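PDB 3NCO: endoglucanase FnCel5A from Fervidobacterium nodosum, which probably hydrolyses internal beta-1,4-glucosidic bonds of cellulose as a family 5 endoglucanase. Local coordinates for residues S65-E70 with K78-R83; F105-L108 with K114-P117. All blocks are in the same frame, centred on the assembly; numbering follows the deposited sequence.

In the fold
Both contacts belong to one eight-stranded beta/alpha barrel, the TIM-barrel fold of this family. They come in series along the chain. Contact 1 joins the loop after strand 57-60 to helix 78-93, which follows it. Strand 97-101 comes next, and then contact 2 joins the short helix 106-110 to the start of helix 112-130. The two centres are about 16 Å apart, on the same side of the chain's centre. Ser65 of contact 1 packs on Phe105 of contact 2, with Ser65 OG 3.5 Å from Phe105 CD2. Thus the connections that follow two adjacent barrel strands, 57-60 and 97-101, each fold back on their own helix and also touch each other.

Contact 1. Residues S65-E70 with K78-R83; sequences SAHISE and KFFLDR
His67 and Phe80 lie ring on ring in a face-to-face stack. The centroids are 3.6 Å apart and the planes differ by 8°. The rings are slightly shifted, so that His67 ND1 stands over the middle of the phenyl ring, 3.2 Å above its plane, and Phe80 CD1 over the middle of the imidazole. The closest atoms are His67 CE1 and Phe80 CE1, at 3.2 Å, so the packing is tight. Although the planes match, the two side chains run across each other at about a right angle. Phe80 has CG anti to its backbone N (chi1 -171°), which brings the ring from the helix to the loop. The imidazole is also fixed in rotation, because His67 ND1 is hydrogen-bonded to Arg63 O. With an alanine here in place of Phe80, one face of the imidazole is likely to lose its stacking partner, and a gap would open between loop and helix. The stack ties the loop after strand 57-60 to the first turn of helix 78-93. Trp64 meets the Phe80 ring nearly at right angles, and Leu30 and Ile62 also touch it. The next residue, Leu81, packs on Ala129 and Phe130 of helix 112-130.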
ATOM      1  N   SER A  65       2.780 -13.671   7.955  1.00 15.99           N
ATOM      2  CA  SER A  65       2.379 -14.426   9.127  1.00 16.60           C
ATOM      3  C   SER A  65       1.850 -15.820   8.802  1.00 18.13           C
ATOM      4  O   SER A  65       1.683 -16.644   9.750  1.00 19.53           O
ATOM      5  CB  SER A  65       1.314 -13.623   9.906  1.00 16.42           C
ATOM      6  OG  SER A  65       0.122 -13.386   9.166  1.00 18.09           O
ATOM      7  N   ALA A  66       1.567 -16.061   7.507  1.00 17.56           N
ATOM      8  CA  ALA A  66       1.106 -17.396   7.047  1.00 18.83           C
ATOM      9  C   ALA A  66       2.272 -18.350   6.706  1.00 19.01           C
ATOM     10  O   ALA A  66       2.039 -19.474   6.191  1.00 20.52           O
ATOM     11  CB  ALA A  66       0.182 -17.243   5.864  1.00 18.83           C
ATOM     12  N   HIS A  67       3.511 -17.947   7.019  1.00 18.85           N
ATOM     13  CA  HIS A  67       4.681 -18.686   6.534  1.00 19.10           C
ATOM     14  C   HIS A  67       5.801 -18.621   7.546  1.00 19.52           C
ATOM     15  O   HIS A  67       6.965 -18.421   7.185  1.00 19.97           O
ATOM     16  CB  HIS A  67       5.151 -18.085   5.208  1.00 19.07           C
ATOM     17  CG  HIS A  67       4.119 -18.155   4.123  1.00 19.32           C
ATOM     18  ND1 HIS A  67       3.343 -17.089   3.721  1.00 20.73           N
ATOM     19  CD2 HIS A  67       3.743 -19.200   3.351  1.00 18.25           C
ATOM     20  CE1 HIS A  67       2.530 -17.469   2.746  1.00 16.36           C
ATOM     21  NE2 HIS A  67       2.751 -18.751   2.510  1.00 23.76           N
ATOM     22  N   ILE A  68       5.448 -18.768   8.820  1.00 19.57           N
ATOM     23  CA  ILE A  68       6.462 -18.752   9.870  1.00 20.44           C
ATOM     24  C   ILE A  68       6.266 -19.928  10.778  1.00 22.76           C
ATOM     25  O   ILE A  68       5.156 -20.476  10.845  1.00 22.37           O
ATOM     26  CB  ILE A  68       6.357 -17.486  10.776  1.00 20.06           C
ATOM     27  CG1 ILE A  68       4.894 -17.227  11.216  1.00 19.72           C
ATOM     28  CG2 ILE A  68       6.925 -16.258  10.069  1.00 18.45           C
ATOM     29  CD1 ILE A  68       4.742 -16.131  12.320  1.00 19.82           C
ATOM     30  N   SER A  69       7.344 -20.251  11.481  1.00 24.60           N
ATOM     31  CA  SER A  69       7.341 -21.261  12.528  1.00 27.98           C
ATOM     32  C   SER A  69       6.343 -20.891  13.618  1.00 30.32           C
ATOM     33  O   SER A  69       6.067 -19.722  13.883  1.00 29.70           O
ATOM     34  CB  SER A  69       8.738 -21.404  13.114  1.00 28.71           C
ATOM     35  OG  SER A  69       8.734 -22.365  14.159  1.00 34.33           O
ATOM     36  N   GLU A  70       5.824 -21.914  14.277  1.00 33.73           N
ATOM     37  CA  GLU A  70       4.780 -21.728  15.268  1.00 36.15           C
ATOM     38  C   GLU A  70       5.408 -21.250  16.584  1.00 36.53           C
ATOM     39  O   GLU A  70       4.763 -20.599  17.413  1.00 37.19           O
ATOM     40  CB  GLU A  70       3.982 -23.044  15.435  1.00 37.64           C
ATOM     41  CG  GLU A  70       4.056 -23.981  14.194  1.00 42.13           C
ATOM     42  CD  GLU A  70       5.385 -24.765  14.121  1.00 48.54           C
ATOM     43  OE1 GLU A  70       5.794 -25.328  15.175  1.00 52.84           O
ATOM     44  OE2 GLU A  70       6.010 -24.824  13.024  1.00 47.38           O
ATOM     45  N   LYS A  78      11.828 -20.966   4.532  1.00 22.32           N
ATOM     46  CA  LYS A  78      12.835 -20.643   3.510  1.00 22.31           C
ATOM     47  C   LYS A  78      12.242 -20.489   2.086  1.00 21.43           C
ATOM     48  O   LYS A  78      12.545 -19.536   1.341  1.00 22.16           O
ATOM     49  CB  LYS A  78      13.968 -21.678   3.512  1.00 24.11           C
ATOM     50  CG  LYS A  78      14.931 -21.445   2.355  1.00 28.74           C
ATOM     51  CD  LYS A  78      16.189 -22.301   2.496  1.00 32.66           C
ATOM     52  CE  LYS A  78      17.318 -21.853   1.513  1.00 34.55           C
ATOM     53  NZ  LYS A  78      16.980 -21.923   0.055  1.00 39.00           N
ATOM     54  N   PHE A  79      11.368 -21.403   1.723  1.00 21.86           N
ATOM     55  CA  PHE A  79      10.784 -21.385   0.395  1.00 23.08           C
ATOM     56  C   PHE A  79      10.047 -20.065   0.170  1.00 21.04           C
ATOM     57  O   PHE A  79      10.086 -19.476  -0.925  1.00 21.10           O
ATOM     58  CB  PHE A  79       9.804 -22.551   0.217  1.00 26.22           C
ATOM     59  CG  PHE A  79       9.037 -22.501  -1.082  1.00 31.11           C
ATOM     60  CD1 PHE A  79       9.580 -23.077  -2.241  1.00 34.94           C
ATOM     61  CD2 PHE A  79       7.788 -21.861  -1.157  1.00 35.76           C
ATOM     62  CE1 PHE A  79       8.888 -23.025  -3.465  1.00 36.22           C
ATOM     63  CE2 PHE A  79       7.091 -21.795  -2.375  1.00 36.52           C
ATOM     64  CZ  PHE A  79       7.644 -22.374  -3.528  1.00 35.58           C
ATOM     65  N   PHE A  80       9.352 -19.589   1.200  1.00 19.36           N
ATOM     66  CA  PHE A  80       8.561 -18.344   1.048  1.00 17.61           C
ATOM     67  C   PHE A  80       9.452 -17.097   0.975  1.00 17.96           C
ATOM     68  O   PHE A  80       9.222 -16.198   0.138  1.00 18.88           O
ATOM     69  CB  PHE A  80       7.559 -18.195   2.188  1.00 16.98           C
ATOM     70  CG  PHE A  80       6.602 -17.078   1.944  1.00 15.71           C
ATOM     71  CD1 PHE A  80       5.610 -17.229   0.995  1.00 18.26           C
ATOM     72  CD2 PHE A  80       6.698 -15.895   2.650  1.00 16.67           C
ATOM     73  CE1 PHE A  80       4.715 -16.205   0.751  1.00 18.82           C
ATOM     74  CE2 PHE A  80       5.815 -14.860   2.436  1.00 16.55           C
ATOM     75  CZ  PHE A  80       4.828 -14.985   1.465  1.00 17.86           C
ATOM     76  N   LEU A  81      10.471 -17.041   1.837  1.00 17.64           N
ATOM     77  CA  LEU A  81      11.401 -15.943   1.774  1.00 18.27           C
ATOM     78  C   LEU A  81      12.069 -15.938   0.383  1.00 19.76           C
ATOM     79  O   LEU A  81      12.217 -14.877  -0.257  1.00 20.15           O
ATOM     80  CB  LEU A  81      12.473 -16.114   2.870  1.00 18.76           C
ATOM     81  CG  LEU A  81      13.525 -14.978   2.938  1.00 20.05           C
ATOM     82  CD1 LEU A  81      12.881 -13.569   3.051  1.00 20.59           C
ATOM     83  CD2 LEU A  81      14.493 -15.253   4.103  1.00 19.55           C
ATOM     84  N   ASP A  82      12.432 -17.127  -0.109  1.00 20.06           N
ATOM     85  CA  ASP A  82      13.068 -17.230  -1.431  1.00 21.14           C
ATOM     86  C   ASP A  82      12.146 -16.702  -2.531  1.00 20.14           C
ATOM     87  O   ASP A  82      12.589 -16.014  -3.447  1.00 20.75           O
ATOM     88  CB  ASP A  82      13.478 -18.665  -1.715  1.00 22.82           C
ATOM     89  CG  ASP A  82      14.687 -19.080  -0.905  1.00 27.34           C
ATOM     90  OD1 ASP A  82      15.317 -18.200  -0.269  1.00 31.87           O
ATOM     91  OD2 ASP A  82      15.016 -20.287  -0.944  1.00 31.39           O
ATOM     92  N   ARG A  83      10.875 -17.023  -2.400  1.00 18.68           N
ATOM     93  CA  ARG A  83       9.865 -16.535  -3.344  1.00 17.22           C
ATOM     94  C   ARG A  83       9.789 -15.006  -3.347  1.00 18.18           C
ATOM     95  O   ARG A  83       9.775 -14.376  -4.442  1.00 18.02           O
ATOM     96  CB  ARG A  83       8.467 -17.098  -2.946  1.00 17.05           C
ATOM     97  CG  ARG A  83       7.271 -16.629  -3.811  1.00 17.75           C
ATOM     98  CD  ARG A  83       7.478 -16.848  -5.294  1.00 20.39           C
ATOM     99  NE  ARG A  83       6.361 -16.282  -6.029  1.00 16.35           N
ATOM    100  CZ  ARG A  83       6.376 -16.023  -7.332  1.00 16.89           C
ATOM    101  NH1 ARG A  83       7.464 -16.308  -8.069  1.00 19.31           N
ATOM    102  NH2 ARG A  83       5.278 -15.472  -7.899  1.00 16.37           N
TER

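Contact 2. Residues F105-L108 with K114-P117; sequences FEEL and KYGP
Tyr115 meets Glu107 and Leu108 of helix 106-110 and Phe105, at that helix's N-cap position. Tyr115 CB lies 4.0 Å from Phe105 CZ, and it also rests against the Leu108 backbone, 3.9 Å from Leu108 CA. CG is anti to the carbonyl carbon (chi1 -68°), which turns one face of the ring to Glu107 CB. Tyr115 CD1 passes 4.1 Å from Phe105 CZ, while Tyr115 CD2 is 3.5 Å from Glu107 CB. That Glu107 CB sits over the centre of the Tyr115 ring in a CH-pi contact, only 7° off the ring normal. The two helices follow strand 97-101 of the TIM barrel, and the longer one, 112-130, is part of the helical layer around the strands. Further out, Tyr115 CZ has Glu107 CG 4.1 Å away. At the tip, Tyr115 OH has Lys114 NZ 3.4 Å away. The Glu107 chain bends at chi2 (90°) and carries its carboxylate away from Tyr115, with OE1 at the edge of the Phe105 ring. The opposite face of the Tyr115 ring is covered by CG of Lys114, offset toward the rim. Beyond Tyr115, Leu108 CD1 packs 3.6 Å from Gly116 N.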
ATOM      1  N   PHE A 105      -2.436  -9.772   8.703  1.00 17.04           N
ATOM      2  CA  PHE A 105      -2.059 -10.524   9.909  1.00 15.99           C
ATOM      3  C   PHE A 105      -3.271 -10.526  10.878  1.00 17.08           C
ATOM      4  O   PHE A 105      -3.358  -9.688  11.765  1.00 17.55           O
ATOM      5  CB  PHE A 105      -0.832  -9.838  10.497  1.00 15.50           C
ATOM      6  CG  PHE A 105      -0.088 -10.638  11.526  1.00 17.18           C
ATOM      7  CD1 PHE A 105       1.214 -10.224  11.903  1.00 16.30           C
ATOM      8  CD2 PHE A 105      -0.637 -11.790  12.136  1.00 16.87           C
ATOM      9  CE1 PHE A 105       1.921 -10.938  12.900  1.00 15.48           C
ATOM     10  CE2 PHE A 105       0.082 -12.513  13.090  1.00 15.60           C
ATOM     11  CZ  PHE A 105       1.380 -12.076  13.471  1.00 16.13           C
ATOM     12  N   GLU A 106      -4.208 -11.483  10.689  1.00 18.23           N
ATOM     13  CA  GLU A 106      -5.495 -11.453  11.394  1.00 20.60           C
ATOM     14  C   GLU A 106      -5.314 -11.458  12.911  1.00 19.10           C
ATOM     15  O   GLU A 106      -6.010 -10.714  13.622  1.00 20.35           O
ATOM     16  CB  GLU A 106      -6.416 -12.615  10.946  1.00 21.08           C
ATOM     17  CG  GLU A 106      -7.031 -12.429   9.511  1.00 27.55           C
ATOM     18  CD  GLU A 106      -7.915 -13.643   9.001  1.00 27.92           C
ATOM     19  OE1 GLU A 106      -8.499 -14.411   9.830  1.00 33.60           O
ATOM     20  OE2 GLU A 106      -8.027 -13.835   7.754  1.00 31.41           O
ATOM     21  N   GLU A 107      -4.384 -12.257  13.418  1.00 18.11           N
ATOM     22  CA  GLU A 107      -4.181 -12.323  14.872  1.00 19.11           C
ATOM     23  C   GLU A 107      -3.673 -11.002  15.474  1.00 19.22           C
ATOM     24  O   GLU A 107      -3.987 -10.645  16.614  1.00 20.54           O
ATOM     25  CB  GLU A 107      -3.190 -13.438  15.218  1.00 19.65           C
ATOM     26  CG  GLU A 107      -3.678 -14.815  14.724  1.00 23.92           C
ATOM     27  CD  GLU A 107      -3.228 -15.227  13.288  1.00 26.92           C
ATOM     28  OE1 GLU A 107      -2.851 -14.425  12.362  1.00 20.52           O
ATOM     29  OE2 GLU A 107      -3.250 -16.458  13.079  1.00 32.33           O
ATOM     30  N   LEU A 108      -2.879 -10.277  14.692  1.00 16.98           N
ATOM     31  CA  LEU A 108      -2.430  -8.940  15.121  1.00 15.97           C
ATOM     32  C   LEU A 108      -3.598  -7.959  15.340  1.00 16.36           C
ATOM     33  O   LEU A 108      -3.604  -7.143  16.309  1.00 15.38           O
ATOM     34  CB  LEU A 108      -1.408  -8.382  14.088  1.00 14.57           C
ATOM     35  CG  LEU A 108      -0.801  -7.019  14.436  1.00 16.48           C
ATOM     36  CD1 LEU A 108      -0.102  -7.101  15.749  1.00 17.43           C
ATOM     37  CD2 LEU A 108       0.201  -6.645  13.320  1.00 17.02           C
ATOM     38  N   LYS A 114      -0.160  -9.787  22.020  1.00 21.31           N
ATOM     39  CA  LYS A 114       0.432 -11.103  21.872  1.00 20.74           C
ATOM     40  C   LYS A 114       1.191 -11.201  20.556  1.00 20.23           C
ATOM     41  O   LYS A 114       2.251 -11.806  20.481  1.00 20.74           O
ATOM     42  CB  LYS A 114      -0.617 -12.210  21.996  1.00 21.51           C
ATOM     43  CG  LYS A 114      -0.057 -13.633  21.704  1.00 22.80           C
ATOM     44  CD  LYS A 114      -1.127 -14.701  21.882  1.00 25.65           C
ATOM     45  CE  LYS A 114      -0.547 -16.088  21.615  1.00 31.53           C
ATOM     46  NZ  LYS A 114      -1.552 -17.211  21.749  1.00 36.73           N
ATOM     47  N   TYR A 115       0.627 -10.620  19.503  1.00 18.76           N
ATOM     48  CA  TYR A 115       1.180 -10.809  18.156  1.00 18.94           C
ATOM     49  C   TYR A 115       2.051  -9.665  17.608  1.00 17.66           C
ATOM     50  O   TYR A 115       2.723  -9.809  16.593  1.00 19.67           O
ATOM     51  CB  TYR A 115       0.037 -11.167  17.172  1.00 19.52           C
ATOM     52  CG  TYR A 115      -0.517 -12.532  17.496  1.00 18.89           C
ATOM     53  CD1 TYR A 115       0.105 -13.677  17.028  1.00 18.74           C
ATOM     54  CD2 TYR A 115      -1.646 -12.682  18.295  1.00 16.31           C
ATOM     55  CE1 TYR A 115      -0.392 -14.968  17.359  1.00 19.99           C
ATOM     56  CE2 TYR A 115      -2.149 -13.940  18.626  1.00 19.17           C
ATOM     57  CZ  TYR A 115      -1.512 -15.076  18.144  1.00 21.28           C
ATOM     58  OH  TYR A 115      -2.058 -16.316  18.522  1.00 24.52           O
ATOM     59  N   GLY A 116       2.053  -8.534  18.310  1.00 18.45           N
ATOM     60  CA  GLY A 116       3.012  -7.466  17.978  1.00 17.90           C
ATOM     61  C   GLY A 116       4.444  -7.975  18.054  1.00 17.91           C
ATOM     62  O   GLY A 116       5.234  -7.685  17.140  1.00 17.72           O
ATOM     63  N   PRO A 117       4.794  -8.691  19.139  1.00 18.02           N
ATOM     64  CA  PRO A 117       6.132  -9.257  19.151  1.00 18.01           C
ATOM     65  C   PRO A 117       6.423 -10.215  18.006  1.00 18.72           C
ATOM     66  O   PRO A 117       7.591 -10.390  17.669  1.00 19.04           O
ATOM     67  CB  PRO A 117       6.177 -10.004  20.485  1.00 20.08           C
ATOM     68  CG  PRO A 117       5.215  -9.240  21.370  1.00 17.83           C
ATOM     69  CD  PRO A 117       4.096  -8.909  20.420  1.00 18.75           C
TER